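Long-range contacts in 11S globulin seed storage protein (PDB 3QAC), which probably serves as a seed storage protein, a nutrient reserve of the 11S globulin family built from two cupin domains in each subunit: residues A[20-25]-A[375-380]; A[33-38]-A[242-247]; A[84-89]-A[147-152]; A[181-186]-A[210-215]; A[339-344]-A[384-389]. One frame throughout, in Å; residues are numbered along the deposited sequence.

Overall arrangement
Contact 1 bridges the two cupin domains and is partly buried; the other four are buried, and contacts 2, 3 and 4 all reach one curled sheet of the N-terminal domain. Contact 5 belongs to the C-terminal domain, its centre about 34 Å from that of contact 3. Those two are true strand pairings with a ring laid against the partner strand, whereas contact 1 makes a single bridge, contact 2 relies on side chains, and contact 4 hangs on an asparagine in a turn. W38 touches contact 1 from contact 2, and Y182 of contact 4 bonds N243 of contact 2. Contacts 3, 4 and 5 meet neighbouring subunits broadly, contact 2 through V247.

Contact 1. Residues A[20-25]-A[375-380]; sequences TALEPT and GQLVVV
The side chains of E23 and Q376 run side by side and point the same way, their carboxylate and amide planes 56° apart. Q376 NE2 donates to E23 OE2 over 2.9 Å; the acceptor lies close to the amide plane, but the donor reaches the carboxylate from above its plane. Both chains are extended beyond CG, which carries the two polar ends out together, and their CG atoms sit 4.0 Å apart. At the other end of the amide, Q376 OE1 lies 4.0 Å from A21 CB and accepts from S373 N, so the group is held at both its polar atoms. The backbones next to this pair form a single antiparallel bridge: L22 N to L377 O at 2.8 Å is nearly straight, and L377 N returns to L22 O at 3.1 Å. L377 CD1 reaches L22 CB at 3.9 Å, and a water links T20 O to V379 N. The bridge thus adds the loop before strand 26-30 of the first cupin domain to strand 377-380, an outer strand of a second-domain sheet. Helix 43-48 packs on L22 and L377 through F45, W38 NE1 also bonds L22 O, and strand 346-351 flanks strand 377-380 within its sheet.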
# COMPACT_ATOMS: atom_id res chain seq x y z
N THR A 20 -10.92 -0.99 -25.50
CA THR A 20 -12.09 -0.55 -26.21
C THR A 20 -12.35 0.91 -25.87
O THR A 20 -12.03 1.36 -24.77
CB THR A 20 -13.28 -1.45 -25.85
OG1 THR A 20 -13.48 -2.40 -26.91
CG2 THR A 20 -14.54 -0.65 -25.64
N ALA A 21 -12.89 1.65 -26.83
CA ALA A 21 -13.43 2.96 -26.53
C ALA A 21 -14.67 2.69 -25.70
O ALA A 21 -15.62 2.09 -26.18
CB ALA A 21 -13.77 3.69 -27.80
N LEU A 22 -14.62 3.09 -24.44
CA LEU A 22 -15.69 2.79 -23.49
C LEU A 22 -16.65 3.94 -23.26
O LEU A 22 -16.26 5.11 -23.13
CB LEU A 22 -15.11 2.33 -22.16
CG LEU A 22 -14.29 1.04 -22.24
CD1 LEU A 22 -13.45 0.82 -20.98
CD2 LEU A 22 -15.22 -0.18 -22.54
N GLU A 23 -17.93 3.59 -23.21
CA GLU A 23 -18.97 4.55 -22.93
C GLU A 23 -19.80 4.01 -21.78
O GLU A 23 -19.70 2.83 -21.44
CB GLU A 23 -19.81 4.78 -24.17
CG GLU A 23 -18.95 5.09 -25.38
CD GLU A 23 -19.79 5.36 -26.61
OE1 GLU A 23 -20.90 5.90 -26.46
OE2 GLU A 23 -19.33 5.03 -27.72
N PRO A 24 -20.58 4.89 -21.14
CA PRO A 24 -21.41 4.46 -20.02
C PRO A 24 -22.28 3.29 -20.46
O PRO A 24 -22.75 3.30 -21.60
CB PRO A 24 -22.30 5.68 -19.73
CG PRO A 24 -21.58 6.83 -20.32
CD PRO A 24 -20.80 6.30 -21.49
N THR A 25 -22.47 2.30 -19.60
CA THR A 25 -23.38 1.20 -19.91
C THR A 25 -24.64 1.24 -19.05
O THR A 25 -25.59 0.51 -19.31
CB THR A 25 -22.69 -0.16 -19.78
OG1 THR A 25 -22.25 -0.34 -18.43
CG2 THR A 25 -21.50 -0.25 -20.74
N GLY A 375 -16.86 12.06 -24.97
CA GLY A 375 -17.56 11.27 -23.98
C GLY A 375 -17.10 9.84 -23.90
O GLY A 375 -17.60 9.08 -23.08
N GLN A 376 -16.16 9.47 -24.76
CA GLN A 376 -15.56 8.15 -24.68
C GLN A 376 -14.25 8.20 -23.92
O GLN A 376 -13.56 9.23 -23.91
CB GLN A 376 -15.27 7.61 -26.07
CG GLN A 376 -16.45 7.67 -27.03
CD GLN A 376 -16.10 7.04 -28.37
OE1 GLN A 376 -15.04 7.29 -28.92
NE2 GLN A 376 -17.01 6.23 -28.88
N LEU A 377 -13.88 7.08 -23.31
CA LEU A 377 -12.60 7.01 -22.64
C LEU A 377 -11.95 5.72 -23.01
O LEU A 377 -12.62 4.75 -23.35
CB LEU A 377 -12.77 7.11 -21.13
CG LEU A 377 -13.59 6.00 -20.45
CD1 LEU A 377 -12.74 4.74 -20.29
CD2 LEU A 377 -14.12 6.47 -19.10
N VAL A 378 -10.63 5.70 -22.97
CA VAL A 378 -9.93 4.43 -23.03
C VAL A 378 -9.03 4.34 -21.82
O VAL A 378 -8.52 5.35 -21.32
CB VAL A 378 -9.12 4.29 -24.32
CG1 VAL A 378 -8.13 5.46 -24.48
CG2 VAL A 378 -8.40 2.93 -24.34
N VAL A 379 -8.83 3.12 -21.34
CA VAL A 379 -7.93 2.90 -20.24
C VAL A 379 -6.59 2.52 -20.80
O VAL A 379 -6.45 1.50 -21.48
CB VAL A 379 -8.40 1.77 -19.33
CG1 VAL A 379 -7.40 1.53 -18.20
CG2 VAL A 379 -9.77 2.08 -18.78
N VAL A 380 -5.61 3.36 -20.53
CA VAL A 380 -4.23 3.05 -20.86
C VAL A 380 -3.55 2.49 -19.63
O VAL A 380 -3.33 3.20 -18.66
CB VAL A 380 -3.44 4.29 -21.28
CG1 VAL A 380 -2.12 3.86 -21.90
CG2 VAL A 380 -4.27 5.18 -22.25
O HOH W 1 -10.48 1.21 -22.70

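Contact 2. Residues A[33-38]-A[242-247]; sequences GLTEVW and GNIVRV
T35 and N243 meet at an oblique angle where two strands of the N-terminal cupin domain, one from each of its sheets, run antiparallel at 170° with axes 7.4 Å apart, and side chains make the contact. N243 ND2 donates to T35 OG1 over a long 3.3 Å, yet the bond is nearly straight, 172° at the hydrogen, and the hydroxyl lies almost in the amide plane. The stronger partner of that amide nitrogen is Y182 OH, and R55 NH1 makes a weak bond to T35 OG1, so the hydroxyl sits in a small buried polar cluster. N243 gets there with CG swung in over its own backbone, flanked by N and C (chi1 61°), turning the amide back toward strand 33-37.

I244 supplies the apolar half. Its CB points at strand 33-37, and CD1, at the end of an extended branch, comes to 3.8 Å from G33 CA. The absence of a side chain on G33 matters: a CB there would run into that methyl. The same CD1 also passes obliquely by T35, 3.9 Å from OG1. I57 and L63 also pack on I244, from strands 51-57 and 61-68. A water ties the polar ends together, 2.6 Å from T35 OG1 and hydrogen-bonded to N243 OD1 at 2.8 Å.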
# COMPACT_ATOMS: atom_id res chain seq x y z
N GLY A 33 -31.07 15.60 -12.69
CA GLY A 33 -29.79 15.23 -13.26
C GLY A 33 -29.65 13.80 -13.72
O GLY A 33 -30.50 12.94 -13.46
N LEU A 34 -28.55 13.54 -14.40
CA LEU A 34 -28.28 12.24 -14.97
C LEU A 34 -26.94 11.74 -14.45
O LEU A 34 -26.00 12.52 -14.29
CB LEU A 34 -28.25 12.33 -16.50
CG LEU A 34 -27.87 11.06 -17.25
CD1 LEU A 34 -28.73 9.89 -16.78
CD2 LEU A 34 -28.02 11.26 -18.76
N THR A 35 -26.88 10.45 -14.17
CA THR A 35 -25.64 9.81 -13.78
C THR A 35 -25.38 8.65 -14.71
O THR A 35 -26.13 7.67 -14.74
CB THR A 35 -25.70 9.32 -12.32
OG1 THR A 35 -25.81 10.45 -11.46
CG2 THR A 35 -24.42 8.55 -11.97
N GLU A 36 -24.30 8.77 -15.48
CA GLU A 36 -23.90 7.72 -16.39
C GLU A 36 -22.71 6.95 -15.85
O GLU A 36 -21.67 7.53 -15.50
CB GLU A 36 -23.59 8.33 -17.74
CG GLU A 36 -24.65 9.32 -18.17
CD GLU A 36 -24.28 10.03 -19.45
OE1 GLU A 36 -24.08 11.25 -19.41
OE2 GLU A 36 -24.20 9.35 -20.50
N VAL A 37 -22.87 5.63 -15.77
CA VAL A 37 -21.87 4.78 -15.14
C VAL A 37 -21.22 3.85 -16.15
O VAL A 37 -21.91 3.07 -16.85
CB VAL A 37 -22.48 3.94 -14.01
CG1 VAL A 37 -21.40 3.11 -13.31
CG2 VAL A 37 -23.22 4.85 -13.03
N TRP A 38 -19.89 3.94 -16.25
CA TRP A 38 -19.18 3.04 -17.13
C TRP A 38 -19.22 1.67 -16.50
O TRP A 38 -19.53 1.54 -15.32
CB TRP A 38 -17.75 3.50 -17.38
CG TRP A 38 -17.62 4.50 -18.49
CD1 TRP A 38 -17.10 4.28 -19.74
CD2 TRP A 38 -18.03 5.87 -18.46
NE1 TRP A 38 -17.16 5.44 -20.48
CE2 TRP A 38 -17.72 6.43 -19.72
CE3 TRP A 38 -18.62 6.69 -17.49
CZ2 TRP A 38 -17.99 7.77 -20.03
CZ3 TRP A 38 -18.88 8.01 -17.80
CH2 TRP A 38 -18.57 8.54 -19.06
N GLY A 242 -34.63 10.79 -6.70
CA GLY A 242 -33.34 10.23 -7.06
C GLY A 242 -32.22 11.01 -6.40
O GLY A 242 -32.48 11.72 -5.43
N ASN A 243 -31.00 10.91 -6.92
CA ASN A 243 -29.81 11.49 -6.26
C ASN A 243 -29.54 12.96 -6.60
O ASN A 243 -28.77 13.64 -5.91
CB ASN A 243 -28.56 10.65 -6.55
CG ASN A 243 -28.24 10.59 -8.05
OD1 ASN A 243 -29.12 10.39 -8.88
ND2 ASN A 243 -26.96 10.75 -8.38
N ILE A 244 -30.16 13.45 -7.67
CA ILE A 244 -29.98 14.84 -8.04
C ILE A 244 -31.34 15.50 -8.12
O ILE A 244 -32.11 15.25 -9.05
CB ILE A 244 -29.25 14.97 -9.37
CG1 ILE A 244 -27.99 14.09 -9.35
CG2 ILE A 244 -28.92 16.43 -9.68
CD1 ILE A 244 -27.35 13.93 -10.69
N VAL A 245 -31.62 16.36 -7.15
CA VAL A 245 -32.94 16.93 -6.97
C VAL A 245 -33.03 18.39 -7.41
O VAL A 245 -32.03 19.11 -7.44
CB VAL A 245 -33.38 16.83 -5.51
CG1 VAL A 245 -33.31 15.39 -5.04
CG2 VAL A 245 -32.50 17.74 -4.65
N ARG A 246 -34.25 18.82 -7.73
CA ARG A 246 -34.50 20.18 -8.19
C ARG A 246 -34.85 21.12 -7.04
O ARG A 246 -35.63 20.77 -6.16
CB ARG A 246 -35.62 20.19 -9.23
CG ARG A 246 -35.98 21.58 -9.77
CD ARG A 246 -36.76 21.48 -11.08
NE ARG A 246 -36.06 20.66 -12.07
CZ ARG A 246 -36.58 19.59 -12.68
NH1 ARG A 246 -37.83 19.20 -12.43
NH2 ARG A 246 -35.85 18.92 -13.56
N VAL A 247 -34.26 22.32 -7.05
CA VAL A 247 -34.56 23.31 -6.04
C VAL A 247 -35.17 24.57 -6.66
O VAL A 247 -34.84 24.94 -7.79
CB VAL A 247 -33.30 23.68 -5.24
CG1 VAL A 247 -32.27 22.57 -5.37
CG2 VAL A 247 -32.72 24.99 -5.72
O HOH W 2 -28.40 10.93 -11.52

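Contact 3. Residues A[84-89]-A[147-152]; sequences GMMIPG and SHWAYN
Two backbone bonds pair G84 with W149: G84 N donates to W149 O at 3.0 Å, rather bent at 141°, and W149 N returns to G84 O at 3.1 Å. Next along the strands, M86 N reaches S147 O, also at 3.1 Å, in a nearly straight bond. A water then bridges M86 O and S147 N, while S147 OG bonds Q409 of the second subunit. With no side chain, G84 lets the W149 indole fold back over the strand: G84 CA lies over the face of the five-membered ring, 3.9 Å from its centroid, a CH-pi contact. W149 reaches there because its CG stands between the backbone N and carbonyl carbon (chi1 52°). M86, bent at chi2 and chi3, brings SD to the edge of the ring, 3.6 Å from W149 CD1. L421 of the second subunit packs on W149. This is antiparallel pairing in a cupin beta-barrel, strand 80-86 against strand 147-151, with a Met-aromatic contact on the face bearing M86 and W149.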
# COMPACT_ATOMS: atom_id res chain seq x y z
N GLY A 84 -20.26 21.80 -1.71
CA GLY A 84 -19.97 21.86 -0.29
C GLY A 84 -19.31 20.57 0.18
O GLY A 84 -19.86 19.48 0.02
N MET A 85 -18.14 20.69 0.77
CA MET A 85 -17.46 19.57 1.40
C MET A 85 -17.61 19.64 2.92
O MET A 85 -17.28 20.66 3.52
CB MET A 85 -16.00 19.61 1.02
CG MET A 85 -15.50 18.38 0.35
SD MET A 85 -14.12 18.93 -0.64
CE MET A 85 -15.05 19.94 -1.77
N MET A 86 -18.10 18.58 3.54
CA MET A 86 -18.25 18.58 4.98
C MET A 86 -17.12 17.81 5.61
O MET A 86 -17.28 16.66 6.01
CB MET A 86 -19.59 17.97 5.42
CG MET A 86 -20.82 18.76 4.96
SD MET A 86 -21.42 18.14 3.39
CE MET A 86 -22.36 16.71 3.93
N ILE A 87 -15.96 18.44 5.67
CA ILE A 87 -14.80 17.77 6.23
C ILE A 87 -14.87 17.86 7.73
O ILE A 87 -15.01 18.95 8.29
CB ILE A 87 -13.52 18.38 5.72
CG1 ILE A 87 -13.48 18.31 4.18
CG2 ILE A 87 -12.34 17.66 6.33
CD1 ILE A 87 -12.47 19.27 3.53
N PRO A 88 -14.77 16.71 8.41
CA PRO A 88 -14.83 16.64 9.87
C PRO A 88 -13.75 17.49 10.52
O PRO A 88 -12.57 17.25 10.28
CB PRO A 88 -14.55 15.16 10.15
CG PRO A 88 -14.95 14.47 8.92
CD PRO A 88 -14.56 15.39 7.80
N GLY A 89 -14.17 18.48 11.31
CA GLY A 89 -13.24 19.26 12.10
C GLY A 89 -13.02 20.66 11.59
O GLY A 89 -12.43 21.50 12.28
N SER A 147 -17.93 13.52 2.87
CA SER A 147 -19.29 13.75 2.43
C SER A 147 -19.34 15.06 1.65
O SER A 147 -18.63 16.02 1.96
CB SER A 147 -20.20 13.83 3.64
OG SER A 147 -19.76 14.87 4.49
N HIS A 148 -20.18 15.11 0.63
CA HIS A 148 -20.22 16.30 -0.20
C HIS A 148 -21.46 16.34 -1.04
O HIS A 148 -22.04 15.31 -1.39
CB HIS A 148 -18.99 16.36 -1.10
CG HIS A 148 -18.88 15.19 -2.02
ND1 HIS A 148 -18.34 13.99 -1.63
CD2 HIS A 148 -19.28 15.02 -3.31
CE1 HIS A 148 -18.40 13.13 -2.64
NE2 HIS A 148 -18.96 13.74 -3.67
N TRP A 149 -21.87 17.56 -1.37
CA TRP A 149 -23.00 17.77 -2.25
C TRP A 149 -22.57 18.79 -3.29
O TRP A 149 -21.58 19.51 -3.10
CB TRP A 149 -24.20 18.28 -1.46
CG TRP A 149 -23.86 19.47 -0.63
CD1 TRP A 149 -23.42 19.47 0.66
CD2 TRP A 149 -23.92 20.84 -1.03
NE1 TRP A 149 -23.22 20.75 1.09
CE2 TRP A 149 -23.51 21.61 0.07
CE3 TRP A 149 -24.29 21.48 -2.22
CZ2 TRP A 149 -23.44 23.00 0.02
CZ3 TRP A 149 -24.22 22.88 -2.26
CH2 TRP A 149 -23.80 23.62 -1.14
N ALA A 150 -23.28 18.83 -4.40
CA ALA A 150 -22.99 19.82 -5.43
C ALA A 150 -24.29 20.45 -5.89
O ALA A 150 -25.36 19.84 -5.80
CB ALA A 150 -22.26 19.18 -6.58
N TYR A 151 -24.18 21.67 -6.39
CA TYR A 151 -25.35 22.36 -6.90
C TYR A 151 -24.99 23.19 -8.12
O TYR A 151 -23.98 23.90 -8.13
CB TYR A 151 -25.95 23.24 -5.81
CG TYR A 151 -27.04 24.15 -6.31
CD1 TYR A 151 -28.32 23.67 -6.55
CD2 TYR A 151 -26.79 25.50 -6.56
CE1 TYR A 151 -29.32 24.51 -7.01
CE2 TYR A 151 -27.78 26.34 -7.01
CZ TYR A 151 -29.04 25.84 -7.24
OH TYR A 151 -30.03 26.68 -7.68
N ASN A 152 -25.82 23.08 -9.15
CA ASN A 152 -25.59 23.88 -10.34
C ASN A 152 -26.32 25.22 -10.25
O ASN A 152 -27.51 25.30 -10.47
CB ASN A 152 -26.00 23.14 -11.60
CG ASN A 152 -25.71 23.93 -12.85
OD1 ASN A 152 -25.14 25.03 -12.78
ND2 ASN A 152 -26.09 23.39 -14.00
O HOH W 3 -17.04 13.92 5.76

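Contact 4. Residues A[181-186]-A[210-215]; sequences FYLAGK and NIFRGF
N210 and I211 grip the chain from Y182 to G185. I211 N donates to Y182 O at 2.8 Å in a nearly straight bond, and N210 ND2 donates to G185 O, also at 2.8 Å, in the carbonyl plane and on a lone pair. The same ND2 bonds L234 O, so two carbonyls hold the buried amide. Its other end is used as well: N210 OD1 accepts from F212 N at 2.6 Å, an Asx turn that opens the helix-like 211-214. The amide can serve both sides because a chi1 of 78° sets N210 CG near both main-chain neighbours of CA. With an alanine at N210, G185 O, L234 O and F212 N would probably lose their partner and the turn be freer to shift.

Around this grip the packing is mostly apolar. L183 and I211 lie side by side, L183 CD2 and I211 CD1 tight at 3.4 Å; I211 CG2 sits at the edge of the F181 ring, 3.8 Å from F181 CB. The edge of the F212 ring faces L183 O, which accepts from Y430 of the second subunit. The turn therefore docks on the end of strand 180-182, which pairs with strand 61-68, and leads into helix 217-224, whose L220 packs on F212.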
# COMPACT_ATOMS: atom_id res chain seq x y z
N PHE A 181 -22.51 5.99 -0.16
CA PHE A 181 -23.47 6.20 0.91
C PHE A 181 -24.07 7.60 0.73
O PHE A 181 -23.35 8.58 0.63
CB PHE A 181 -22.78 6.14 2.28
CG PHE A 181 -21.99 4.87 2.53
CD1 PHE A 181 -22.42 3.97 3.49
CD2 PHE A 181 -20.82 4.61 1.85
CE1 PHE A 181 -21.69 2.81 3.75
CE2 PHE A 181 -20.09 3.46 2.11
CZ PHE A 181 -20.53 2.56 3.07
N TYR A 182 -25.40 7.67 0.66
CA TYR A 182 -26.09 8.97 0.56
C TYR A 182 -26.66 9.39 1.91
O TYR A 182 -26.99 8.56 2.76
CB TYR A 182 -27.20 8.94 -0.48
CG TYR A 182 -26.73 9.17 -1.89
CD1 TYR A 182 -26.29 8.13 -2.68
CD2 TYR A 182 -26.71 10.44 -2.43
CE1 TYR A 182 -25.86 8.34 -3.98
CE2 TYR A 182 -26.28 10.66 -3.73
CZ TYR A 182 -25.86 9.61 -4.50
OH TYR A 182 -25.42 9.85 -5.80
N LEU A 183 -26.77 10.71 2.07
CA LEU A 183 -27.18 11.30 3.33
C LEU A 183 -28.60 11.84 3.24
O LEU A 183 -29.09 12.45 4.19
CB LEU A 183 -26.22 12.42 3.69
CG LEU A 183 -24.94 11.83 4.27
CD1 LEU A 183 -23.83 12.86 4.33
CD2 LEU A 183 -25.28 11.28 5.65
N ALA A 184 -29.24 11.61 2.10
CA ALA A 184 -30.59 12.10 1.87
C ALA A 184 -31.17 11.42 0.64
O ALA A 184 -30.44 10.90 -0.20
CB ALA A 184 -30.58 13.64 1.68
N GLY A 185 -32.49 11.43 0.53
CA GLY A 185 -33.17 10.92 -0.65
C GLY A 185 -33.32 9.42 -0.66
O GLY A 185 -33.06 8.73 0.33
N LYS A 186 -33.75 8.89 -1.80
CA LYS A 186 -33.83 7.45 -1.98
C LYS A 186 -33.19 7.11 -3.33
O LYS A 186 -33.88 6.74 -4.27
CB LYS A 186 -35.28 6.98 -1.94
CG LYS A 186 -35.44 5.48 -1.78
CD LYS A 186 -36.87 5.02 -2.08
CE LYS A 186 -36.97 3.49 -2.27
NZ LYS A 186 -36.93 3.02 -3.69
N ASN A 210 -31.01 6.00 1.59
CA ASN A 210 -29.89 6.74 2.18
C ASN A 210 -29.60 6.22 3.58
O ASN A 210 -30.43 5.50 4.15
CB ASN A 210 -30.18 8.25 2.21
CG ASN A 210 -31.13 8.65 3.34
OD1 ASN A 210 -30.79 8.50 4.52
ND2 ASN A 210 -32.30 9.18 3.00
N ILE A 211 -28.45 6.56 4.15
CA ILE A 211 -28.03 5.88 5.37
C ILE A 211 -29.02 6.05 6.51
O ILE A 211 -29.13 5.19 7.37
CB ILE A 211 -26.63 6.28 5.84
CG1 ILE A 211 -26.61 7.72 6.34
CG2 ILE A 211 -25.61 6.06 4.75
CD1 ILE A 211 -25.28 8.11 6.89
N PHE A 212 -29.74 7.17 6.51
CA PHE A 212 -30.69 7.44 7.58
C PHE A 212 -31.83 6.43 7.55
O PHE A 212 -32.29 6.01 8.61
CB PHE A 212 -31.23 8.87 7.49
CG PHE A 212 -30.20 9.91 7.82
CD1 PHE A 212 -29.88 10.90 6.91
CD2 PHE A 212 -29.53 9.88 9.03
CE1 PHE A 212 -28.92 11.85 7.21
CE2 PHE A 212 -28.58 10.82 9.33
CZ PHE A 212 -28.27 11.81 8.42
N ARG A 213 -32.26 6.04 6.36
CA ARG A 213 -33.30 5.03 6.24
C ARG A 213 -32.95 3.79 7.07
O ARG A 213 -33.82 3.06 7.52
CB ARG A 213 -33.52 4.63 4.77
CG ARG A 213 -33.92 3.16 4.60
CD ARG A 213 -34.88 2.93 3.45
NE ARG A 213 -35.36 1.55 3.45
CZ ARG A 213 -36.26 1.06 2.60
NH1 ARG A 213 -36.80 1.84 1.66
NH2 ARG A 213 -36.63 -0.22 2.68
N GLY A 214 -31.66 3.58 7.29
CA GLY A 214 -31.22 2.40 8.01
C GLY A 214 -31.51 2.44 9.50
O GLY A 214 -31.69 1.41 10.14
N PHE A 215 -31.55 3.64 10.07
CA PHE A 215 -31.70 3.72 11.51
C PHE A 215 -33.16 3.67 11.96
O PHE A 215 -34.08 4.12 11.27
CB PHE A 215 -31.01 4.97 12.07
CG PHE A 215 -29.51 4.93 11.96
CD1 PHE A 215 -28.76 4.21 12.88
CD2 PHE A 215 -28.86 5.64 10.96
CE1 PHE A 215 -27.38 4.18 12.80
CE2 PHE A 215 -27.47 5.63 10.87
CZ PHE A 215 -26.73 4.90 11.79

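Contact 5. Residues A[339-344]-A[384-389]; sequences HYNLNA and FAIVKQ
H339 and I386 form an antiparallel hydrogen-bonded pair in the C-terminal cupin domain, joining strands 335-341 and 385-391 of a curled sheet. Among backbone bonds, H339 N to I386 O and I386 N to H339 O are both 2.7 Å, the second nearly in line with its carbonyl. A water extends the pairing by linking N341 N to F384 O.

In the packing, I386 CG2 lies over one face of the imidazole, offset toward its rim and 4.0 Å from the ring centroid, a CH-pi contact. F408 meets the ring edge-to-face.

At the polar atoms, H339 ND1 bonds A337 O, while the K388 chain crosses the imidazole at about a right angle and bends at chi4 (78°) toward the ring edge. Replacing H339 with a leucine would probably cost I386 its aromatic face and leave A337 O and the lysine's water without their ring partner. That water lies in the imidazole plane, 2.9 Å from H339 NE2, and accepts from K388 NZ at 2.8 Å.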
# COMPACT_ATOMS: atom_id res chain seq x y z
N HIS A 339 4.28 7.73 -26.28
CA HIS A 339 4.85 7.84 -24.95
C HIS A 339 4.25 6.75 -24.10
O HIS A 339 3.27 6.11 -24.48
CB HIS A 339 4.51 9.18 -24.33
CG HIS A 339 3.04 9.44 -24.27
ND1 HIS A 339 2.29 9.70 -25.39
CD2 HIS A 339 2.17 9.43 -23.23
CE1 HIS A 339 1.03 9.87 -25.05
NE2 HIS A 339 0.93 9.71 -23.74
N TYR A 340 4.85 6.53 -22.94
CA TYR A 340 4.28 5.63 -21.98
C TYR A 340 4.35 6.27 -20.63
O TYR A 340 5.24 7.05 -20.35
CB TYR A 340 5.03 4.31 -21.99
CG TYR A 340 6.40 4.35 -21.33
CD1 TYR A 340 7.51 4.79 -22.01
CD2 TYR A 340 6.55 3.90 -20.04
CE1 TYR A 340 8.76 4.79 -21.41
CE2 TYR A 340 7.78 3.89 -19.43
CZ TYR A 340 8.89 4.33 -20.11
OH TYR A 340 10.11 4.31 -19.48
N ASN A 341 3.38 5.95 -19.80
CA ASN A 341 3.37 6.44 -18.45
C ASN A 341 4.15 5.47 -17.56
O ASN A 341 3.91 4.25 -17.59
CB ASN A 341 1.93 6.59 -17.99
CG ASN A 341 1.15 7.57 -18.89
OD1 ASN A 341 1.08 8.77 -18.59
ND2 ASN A 341 0.57 7.06 -20.00
N LEU A 342 5.09 6.02 -16.79
CA LEU A 342 6.02 5.20 -16.00
C LEU A 342 5.34 4.53 -14.84
O LEU A 342 5.67 3.40 -14.49
CB LEU A 342 7.15 6.02 -15.39
CG LEU A 342 8.17 6.88 -16.14
CD1 LEU A 342 9.59 6.55 -15.66
CD2 LEU A 342 8.04 6.81 -17.64
N ASN A 343 4.41 5.24 -14.22
CA ASN A 343 4.02 4.87 -12.87
C ASN A 343 2.53 4.64 -12.64
O ASN A 343 2.12 4.28 -11.54
CB ASN A 343 4.59 5.88 -11.86
CG ASN A 343 4.69 7.28 -12.43
OD1 ASN A 343 3.91 7.67 -13.31
ND2 ASN A 343 5.65 8.06 -11.93
N ALA A 344 1.72 4.83 -13.66
CA ALA A 344 0.29 4.97 -13.42
C ALA A 344 -0.55 4.50 -14.61
O ALA A 344 -0.11 4.59 -15.78
CB ALA A 344 -0.03 6.43 -13.10
N PHE A 384 1.91 0.88 -20.78
CA PHE A 384 1.47 0.67 -22.15
C PHE A 384 1.80 1.91 -22.99
O PHE A 384 1.45 3.04 -22.63
CB PHE A 384 -0.02 0.33 -22.23
CG PHE A 384 -0.34 -1.14 -21.96
CD1 PHE A 384 -1.37 -1.79 -22.65
CD2 PHE A 384 0.36 -1.86 -21.00
CE1 PHE A 384 -1.69 -3.12 -22.41
CE2 PHE A 384 0.06 -3.21 -20.75
CZ PHE A 384 -0.98 -3.84 -21.46
N ALA A 385 2.46 1.68 -24.12
CA ALA A 385 2.82 2.77 -25.01
C ALA A 385 1.63 3.27 -25.81
O ALA A 385 0.77 2.48 -26.24
CB ALA A 385 3.93 2.35 -25.93
N ILE A 386 1.59 4.58 -26.01
CA ILE A 386 0.46 5.22 -26.64
C ILE A 386 0.84 6.48 -27.44
O ILE A 386 1.76 7.21 -27.06
CB ILE A 386 -0.66 5.52 -25.62
CG1 ILE A 386 -1.71 6.44 -26.23
CG2 ILE A 386 -0.10 6.13 -24.33
CD1 ILE A 386 -2.86 6.71 -25.34
N VAL A 387 0.16 6.67 -28.57
CA VAL A 387 0.25 7.88 -29.40
C VAL A 387 -1.16 8.43 -29.64
O VAL A 387 -2.14 7.70 -29.73
CB VAL A 387 0.96 7.60 -30.75
CG1 VAL A 387 0.24 6.52 -31.55
CG2 VAL A 387 1.12 8.90 -31.55
N LYS A 388 -1.27 9.75 -29.68
CA LYS A 388 -2.57 10.37 -29.89
C LYS A 388 -2.46 11.29 -31.08
O LYS A 388 -1.65 12.22 -31.08
CB LYS A 388 -3.01 11.17 -28.66
CG LYS A 388 -2.70 10.51 -27.31
CD LYS A 388 -3.43 11.25 -26.18
CE LYS A 388 -3.07 10.72 -24.81
NZ LYS A 388 -1.74 11.22 -24.38
N GLN A 389 -3.25 11.02 -32.11
CA GLN A 389 -3.22 11.83 -33.32
C GLN A 389 -4.55 12.54 -33.50
O GLN A 389 -5.58 11.92 -33.78
CB GLN A 389 -2.90 10.96 -34.52
CG GLN A 389 -3.31 11.55 -35.84
CD GLN A 389 -2.16 12.23 -36.54
OE1 GLN A 389 -1.30 11.57 -37.14
NE2 GLN A 389 -2.15 13.55 -36.49
O HOH W 4 -1.42 9.77 -22.04
O HOH W 5 1.30 4.12 -20.21